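Local coordinates for protein esterase LipW (Mycobacterium marinum, PDB 3QH4) that probably hydrolyses ester bonds as an alpha/beta-hydrolase-fold esterase, with strict selectivity for its substrates, at residues L191-V196 with G289-L294; T211-G216 with R285-F290; V87-H92 with E141-V146. One frame throughout, in Å; residues are numbered along the deposited sequence.

Contact 1: residues L191-V196 with G289-L294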
# COMPACT_ATOMS: atom_id res chain seq x y z
N LEU A 191 1.87 7.60 -4.22
CA LEU A 191 0.57 7.59 -3.55
C LEU A 191 0.65 6.61 -2.39
O LEU A 191 0.86 5.40 -2.60
CB LEU A 191 -0.53 7.19 -4.55
CG LEU A 191 -1.96 7.20 -4.03
CD1 LEU A 191 -2.90 7.60 -5.17
CD2 LEU A 191 -2.32 5.82 -3.48
N LEU A 192 0.61 7.14 -1.18
CA LEU A 192 0.85 6.34 0.03
C LEU A 192 -0.44 6.32 0.86
O LEU A 192 -0.77 7.30 1.56
CB LEU A 192 2.01 6.91 0.86
CG LEU A 192 3.31 7.21 0.11
CD1 LEU A 192 4.33 7.88 1.03
CD2 LEU A 192 3.93 5.92 -0.48
N HIS A 193 -1.18 5.23 0.74
CA HIS A 193 -2.39 5.08 1.55
C HIS A 193 -2.10 4.37 2.88
O HIS A 193 -1.54 3.27 2.90
CB HIS A 193 -3.52 4.38 0.76
CG HIS A 193 -4.76 4.15 1.57
ND1 HIS A 193 -5.34 5.14 2.34
CD2 HIS A 193 -5.54 3.05 1.71
CE1 HIS A 193 -6.41 4.66 2.94
NE2 HIS A 193 -6.55 3.39 2.58
N GLN A 194 -2.53 5.02 3.96
CA GLN A 194 -2.34 4.58 5.35
C GLN A 194 -0.98 3.85 5.52
O GLN A 194 -0.96 2.72 6.02
CB GLN A 194 -3.56 3.72 5.80
CG GLN A 194 -3.82 2.51 4.88
CD GLN A 194 -5.03 1.68 5.22
OE1 GLN A 194 -5.87 2.06 6.03
NE2 GLN A 194 -5.14 0.52 4.56
N PRO A 195 0.12 4.52 5.13
CA PRO A 195 1.43 3.84 5.08
C PRO A 195 2.06 3.48 6.43
O PRO A 195 1.93 4.20 7.42
CB PRO A 195 2.33 4.85 4.36
CG PRO A 195 1.74 6.23 4.74
CD PRO A 195 0.23 5.94 4.71
N VAL A 196 2.66 2.31 6.44
CA VAL A 196 3.55 1.89 7.50
C VAL A 196 4.89 2.60 7.22
O VAL A 196 5.45 2.42 6.13
CB VAL A 196 3.68 0.36 7.45
CG1 VAL A 196 4.82 -0.08 8.37
CG2 VAL A 196 2.33 -0.28 7.89
N GLY A 289 -7.63 0.18 7.29
CA GLY A 289 -8.24 -0.77 6.38
C GLY A 289 -9.69 -0.42 6.09
O GLY A 289 -10.41 -1.26 5.55
N PHE A 290 -10.12 0.81 6.43
CA PHE A 290 -11.55 1.20 6.27
C PHE A 290 -12.09 0.98 4.86
O PHE A 290 -13.23 0.52 4.70
CB PHE A 290 -11.83 2.64 6.75
CG PHE A 290 -11.16 3.73 5.92
CD1 PHE A 290 -9.88 4.19 6.28
CD2 PHE A 290 -11.82 4.31 4.82
CE1 PHE A 290 -9.27 5.22 5.57
CE2 PHE A 290 -11.22 5.32 4.09
CZ PHE A 290 -9.93 5.78 4.46
N ASP A 291 -11.27 1.26 3.85
CA ASP A 291 -11.74 1.17 2.47
C ASP A 291 -11.80 -0.28 1.98
O ASP A 291 -12.52 -0.54 1.01
CB ASP A 291 -10.89 2.01 1.53
CG ASP A 291 -9.43 1.60 1.57
OD1 ASP A 291 -8.82 1.68 2.66
OD2 ASP A 291 -8.90 1.15 0.52
N SER A 292 -11.09 -1.19 2.66
CA SER A 292 -11.22 -2.64 2.42
C SER A 292 -12.42 -3.23 3.14
O SER A 292 -13.14 -4.09 2.57
CB SER A 292 -9.93 -3.35 2.88
OG SER A 292 -8.84 -2.91 2.09
N LEU A 293 -12.65 -2.79 4.38
CA LEU A 293 -13.78 -3.25 5.18
C LEU A 293 -15.13 -2.85 4.59
O LEU A 293 -16.08 -3.64 4.64
CB LEU A 293 -13.68 -2.75 6.64
CG LEU A 293 -12.53 -3.34 7.48
CD1 LEU A 293 -12.17 -2.43 8.66
CD2 LEU A 293 -12.85 -4.76 7.99
N LEU A 294 -15.19 -1.64 4.04
CA LEU A 294 -16.46 -1.08 3.54
C LEU A 294 -16.22 -0.29 2.27
O LEU A 294 -16.29 0.92 2.29
CB LEU A 294 -17.07 -0.14 4.59
CG LEU A 294 -18.03 -0.62 5.65
CD1 LEU A 294 -18.73 0.58 6.32
CD2 LEU A 294 -19.08 -1.61 5.08
O HOH W 1 -7.61 -0.73 3.12
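His193 hydrogen-bonds Asp291 where strand 189-193 of the alpha/beta hydrolase sheet ends and the short helix 290-293 begins. The imidazole NE2 donates to Asp291 OD1 over 2.8 Å, with an N-H...O angle of 154°. The acceptor lies near the plane of the His193 ring, but the donor reaches OD1 from above the carboxylate, the two flat groups being turned 73° against each other. His193 CG stands anti to the backbone N, which carries the ring toward helix 290-293, while ND1 is held by Thr253 of the neighbouring strand 250-255; bonds at both nitrogens should fix the rotation of the ring.

The same imidazole presents its CE1 edge to Phe290 in an offset edge-to-face pair, planes at 88° and His193 CE1 3.9 Å from Phe290 CE1. Over one imidazole face lies the CG methylene of Gln194. From there the Gln194 chain runs extended to its amide, whose OE1 accepts the N-H of Gly289 at 2.9 Å, a nearly straight bond to the residue just ahead of the helix. Gly289 directly follows His288 of the likely Ser-His-Asp triad, so the bond ties the chain next to that histidine to the end of strand 189-193. Gln194 NE2 is satisfied by Ser165 OG, beside the presumed nucleophile Ser166.

A water completes the junction: it donates to Asp291 OD1 at 2.7 Å, giving that oxygen a second donor besides His193, lies 2.7 Å from Ser292 OG, and weakly accepts from Gln194 NE2 at 3.1 Å.

Contact 2: residues T211-G216 with R285-F290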
# COMPACT_ATOMS: atom_id res chain seq x y z
N THR A 211 -7.07 -1.34 18.70
CA THR A 211 -8.14 -1.06 17.75
C THR A 211 -8.46 -2.29 16.88
O THR A 211 -7.60 -3.18 16.68
CB THR A 211 -7.71 0.11 16.82
OG1 THR A 211 -6.33 -0.04 16.43
CG2 THR A 211 -7.87 1.43 17.55
N PRO A 212 -9.68 -2.33 16.32
CA PRO A 212 -9.99 -3.41 15.38
C PRO A 212 -9.16 -3.31 14.08
O PRO A 212 -8.60 -2.25 13.79
CB PRO A 212 -11.46 -3.18 15.06
CG PRO A 212 -11.67 -1.68 15.22
CD PRO A 212 -10.68 -1.25 16.30
N ALA A 213 -9.07 -4.43 13.36
CA ALA A 213 -8.47 -4.55 12.01
C ALA A 213 -6.94 -4.53 12.01
O ALA A 213 -6.31 -5.46 11.49
CB ALA A 213 -9.07 -3.53 11.02
N PHE A 214 -6.36 -3.49 12.59
CA PHE A 214 -4.92 -3.47 12.87
C PHE A 214 -4.70 -2.57 14.06
O PHE A 214 -5.46 -1.62 14.30
CB PHE A 214 -4.09 -2.98 11.67
CG PHE A 214 -2.76 -3.70 11.54
CD1 PHE A 214 -2.71 -4.97 10.93
CD2 PHE A 214 -1.59 -3.13 12.04
CE1 PHE A 214 -1.47 -5.66 10.82
CE2 PHE A 214 -0.36 -3.79 11.93
CZ PHE A 214 -0.29 -5.05 11.34
N ASP A 215 -3.64 -2.85 14.80
CA ASP A 215 -3.40 -2.12 16.03
C ASP A 215 -1.92 -2.03 16.32
O ASP A 215 -1.09 -2.55 15.54
CB ASP A 215 -4.23 -2.71 17.21
CG ASP A 215 -3.83 -4.14 17.57
OD1 ASP A 215 -2.61 -4.42 17.57
OD2 ASP A 215 -4.72 -4.99 17.91
N GLY A 216 -1.60 -1.32 17.41
CA GLY A 216 -0.22 -1.01 17.76
C GLY A 216 0.56 -2.25 18.19
O GLY A 216 1.80 -2.34 17.98
N ARG A 285 -13.27 9.18 11.96
CA ARG A 285 -14.12 8.04 12.37
C ARG A 285 -13.84 6.75 11.57
O ARG A 285 -14.72 5.92 11.37
CB ARG A 285 -15.60 8.44 12.31
CG ARG A 285 -15.91 9.77 12.96
CD ARG A 285 -17.42 10.06 12.96
NE ARG A 285 -18.11 9.30 13.99
CZ ARG A 285 -19.42 9.02 13.98
NH1 ARG A 285 -20.20 9.39 12.96
NH2 ARG A 285 -19.94 8.35 14.99
N ALA A 286 -12.58 6.58 11.16
CA ALA A 286 -12.15 5.48 10.32
C ALA A 286 -10.89 4.81 10.90
O ALA A 286 -9.94 5.48 11.28
CB ALA A 286 -11.86 5.99 8.87
N CYS A 287 -10.90 3.47 10.92
CA CYS A 287 -9.77 2.64 11.38
C CYS A 287 -8.92 2.20 10.23
O CYS A 287 -9.29 2.39 9.06
CB CYS A 287 -10.32 1.41 12.14
SG CYS A 287 -11.29 0.28 11.09
N HIS A 288 -7.74 1.63 10.51
CA HIS A 288 -6.94 1.06 9.43
C HIS A 288 -7.75 0.07 8.60
O HIS A 288 -8.47 -0.77 9.14
CB HIS A 288 -5.74 0.33 10.01
CG HIS A 288 -4.63 0.13 9.03
ND1 HIS A 288 -3.80 1.16 8.66
CD2 HIS A 288 -4.20 -0.97 8.37
CE1 HIS A 288 -2.89 0.71 7.80
NE2 HIS A 288 -3.10 -0.59 7.63
N GLY A 289 -7.63 0.18 7.29
CA GLY A 289 -8.24 -0.77 6.38
C GLY A 289 -9.69 -0.42 6.09
O GLY A 289 -10.41 -1.26 5.55
N PHE A 290 -10.12 0.81 6.43
CA PHE A 290 -11.55 1.20 6.27
C PHE A 290 -12.09 0.98 4.86
O PHE A 290 -13.23 0.52 4.70
CB PHE A 290 -11.83 2.64 6.75
CG PHE A 290 -11.16 3.73 5.92
CD1 PHE A 290 -9.88 4.19 6.28
CD2 PHE A 290 -11.82 4.31 4.82
CE1 PHE A 290 -9.27 5.22 5.57
CE2 PHE A 290 -11.22 5.32 4.09
CZ PHE A 290 -9.93 5.78 4.46
O HOH W 2 -6.99 0.82 13.16
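Phe214 rests its CB on the His288 ring where the loop ahead of helix 216-227 meets the histidine-bearing loop of the alpha/beta hydrolase fold. His288 appears to be the histidine of a Ser-His-Asp triad, its ND1 bonded to Asp258 and its NE2 to Ser166.

The apolar contacts centre on two CB atoms. Phe214 CB sits 3.9 Å from His288 CD2, while the two rings lie oblique to each other, planes at 48°, and the phenyl end leads away to meet Phe29 edge-to-face. The His288 imidazole, turned away from its backbone N (chi1 -160°), brings CD2 up to Phe214 CB. The methyl of Ala213 closes on the backbone instead, with CB 3.4 Å from His288 O, and also faces Cys287 SG at 4.4 Å.

Polar links across the interface pass through a water. Within the loop 211-216, Thr211 OG1 donates to Phe214 O at 2.8 Å, so that carbonyl oxygen takes this donor as well as the water. On the other side, His288 and Gly289 form the corner of a type II turn from Cys287 to Phe290. The bridging water accepts from His288 N at 2.9 Å and donates to Phe214 O at 3.1 Å.

Contact 3: residues V87-H92 with E141-V146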
# COMPACT_ATOMS: atom_id res chain seq x y z
N VAL A 87 1.40 4.90 -15.95
CA VAL A 87 1.38 3.60 -15.26
C VAL A 87 1.79 3.76 -13.80
O VAL A 87 2.69 4.56 -13.49
CB VAL A 87 2.30 2.57 -15.99
CG1 VAL A 87 3.75 3.06 -16.11
CG2 VAL A 87 2.27 1.18 -15.29
N VAL A 88 1.11 3.02 -12.93
CA VAL A 88 1.41 3.03 -11.50
C VAL A 88 1.93 1.66 -11.11
O VAL A 88 1.29 0.65 -11.44
CB VAL A 88 0.09 3.29 -10.67
CG1 VAL A 88 0.39 3.25 -9.14
CG2 VAL A 88 -0.55 4.61 -11.06
N VAL A 89 3.06 1.58 -10.39
CA VAL A 89 3.49 0.29 -9.83
C VAL A 89 2.97 0.27 -8.41
O VAL A 89 3.31 1.16 -7.64
CB VAL A 89 5.02 0.15 -9.85
CG1 VAL A 89 5.46 -1.08 -9.04
CG2 VAL A 89 5.51 0.09 -11.32
N TYR A 90 2.14 -0.72 -8.08
CA TYR A 90 1.39 -0.77 -6.81
C TYR A 90 1.78 -1.98 -5.96
O TYR A 90 1.96 -3.09 -6.52
CB TYR A 90 -0.13 -0.85 -7.10
CG TYR A 90 -0.96 -0.90 -5.85
CD1 TYR A 90 -1.44 0.30 -5.26
CD2 TYR A 90 -1.29 -2.13 -5.25
CE1 TYR A 90 -2.21 0.24 -4.10
CE2 TYR A 90 -2.06 -2.20 -4.08
CZ TYR A 90 -2.50 -1.01 -3.52
OH TYR A 90 -3.23 -1.04 -2.36
N CYS A 91 1.91 -1.77 -4.65
CA CYS A 91 2.20 -2.85 -3.67
C CYS A 91 1.10 -2.91 -2.62
O CYS A 91 0.79 -1.89 -2.00
CB CYS A 91 3.56 -2.62 -2.97
SG CYS A 91 4.91 -2.83 -4.10
N HIS A 92 0.51 -4.10 -2.46
CA HIS A 92 -0.66 -4.31 -1.57
C HIS A 92 -0.36 -4.28 -0.06
O HIS A 92 0.78 -4.36 0.37
CB HIS A 92 -1.33 -5.65 -1.93
CG HIS A 92 -0.49 -6.85 -1.62
ND1 HIS A 92 -0.40 -7.38 -0.35
CD2 HIS A 92 0.29 -7.63 -2.41
CE1 HIS A 92 0.41 -8.43 -0.37
NE2 HIS A 92 0.83 -8.61 -1.61
N GLU A 141 12.30 -5.10 -9.01
CA GLU A 141 12.33 -5.95 -10.19
C GLU A 141 11.14 -5.61 -11.10
O GLU A 141 11.32 -5.47 -12.33
CB GLU A 141 12.29 -7.42 -9.76
CG GLU A 141 12.44 -8.41 -10.89
CD GLU A 141 13.90 -8.75 -11.23
OE1 GLU A 141 14.84 -8.03 -10.80
OE2 GLU A 141 14.10 -9.75 -11.95
N VAL A 142 9.95 -5.45 -10.50
CA VAL A 142 8.77 -5.14 -11.29
C VAL A 142 8.87 -3.76 -11.89
O VAL A 142 8.61 -3.59 -13.08
CB VAL A 142 7.45 -5.32 -10.50
CG1 VAL A 142 6.22 -4.83 -11.33
CG2 VAL A 142 7.29 -6.80 -10.14
N LEU A 143 9.28 -2.77 -11.10
CA LEU A 143 9.40 -1.42 -11.64
C LEU A 143 10.39 -1.36 -12.83
O LEU A 143 10.10 -0.72 -13.84
CB LEU A 143 9.81 -0.42 -10.55
CG LEU A 143 9.84 1.04 -11.05
CD1 LEU A 143 9.32 1.92 -9.92
CD2 LEU A 143 11.24 1.43 -11.46
N THR A 144 11.54 -2.01 -12.70
CA THR A 144 12.54 -2.05 -13.80
C THR A 144 11.95 -2.68 -15.07
O THR A 144 12.18 -2.20 -16.19
CB THR A 144 13.82 -2.82 -13.33
OG1 THR A 144 14.38 -2.11 -12.23
CG2 THR A 144 14.87 -2.90 -14.47
N TRP A 145 11.17 -3.74 -14.87
CA TRP A 145 10.53 -4.47 -15.96
C TRP A 145 9.46 -3.62 -16.66
O TRP A 145 9.36 -3.63 -17.89
CB TRP A 145 9.95 -5.76 -15.39
CG TRP A 145 9.15 -6.61 -16.31
CD1 TRP A 145 9.63 -7.62 -17.11
CD2 TRP A 145 7.73 -6.62 -16.46
NE1 TRP A 145 8.59 -8.23 -17.77
CE2 TRP A 145 7.41 -7.66 -17.38
CE3 TRP A 145 6.68 -5.87 -15.89
CZ2 TRP A 145 6.10 -7.94 -17.76
CZ3 TRP A 145 5.39 -6.16 -16.27
CH2 TRP A 145 5.10 -7.19 -17.19
N VAL A 146 8.69 -2.87 -15.87
CA VAL A 146 7.68 -1.96 -16.40
C VAL A 146 8.33 -0.95 -17.33
O VAL A 146 7.84 -0.71 -18.43
CB VAL A 146 6.91 -1.27 -15.23
CG1 VAL A 146 6.13 -0.06 -15.70
CG2 VAL A 146 6.01 -2.30 -14.55
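Strand 87-91 and helix segment 141-146 run nearly antiparallel, at 166° between their directions, with axes 9.3 Å apart at closest approach and Val89 opposite Leu143. Alternate residues of the strand, Val87 and Val89, turn their side chains to the helix, which answers with Val142 and Val146, one turn apart, and with the CA and CB of Leu143.

The CG1 methyls of Val87 and Val146 meet end to end, 3.9 Å apart. In Val87 that methyl lies between the backbone N and the carbonyl carbon (chi1 57°), whereas CG2, anti to the N, also approaches the CG1 of Val146. The other methyl of Val146 serves the next inward-facing strand residue: its CG2 comes within 4.0 Å of Val89 CG2 as the two side chains run alongside in opposing senses. Val146 therefore spans both inward-facing positions of the strand, one with each branch.

This is the helix-on-sheet packing of an alpha/beta hydrolase, in which helices cover the faces of a central, largely parallel sheet. Strand 87-91 lies inside that sheet, bonded through its backbone to strands 118-122 and 160-165, and Val142 extends the apolar layer onto Val120 and Val122 while Leu143 reaches Val162.

Val89 buries more surface here than any other residue of the two segments. Its two methyls divide the helix between them: CG1, anti to the backbone N at chi1 170°, points to Val142 CG1 at 4.5 Å, and CG2 settles against the helix backbone, 4.2 Å from Leu143 CA and 4.4 Å from Leu143 CB.

Along the chain contact 3 closes before the other two open, and contacts 1 and 2 both finish within residues 285-294, sharing Gly289 and Phe290. These two lie about 9 Å apart between centres and touch directly: Gln194 O approaches His288 CE1 at 3.3 Å, and Leu293 of helix 290-293 packs on Cys287 and Ala213. Both involve the loop carrying the likely catalytic histidine, contact 1 from the end of strand 189-193 and contact 2 from the loop before helix 216-227. Contact 3 is about 19 Å from contact 1 and 27 Å from contact 2, centre to centre, and joins contact 1 through the central sheet, where strand 160-165 separates 85-91 from 189-193.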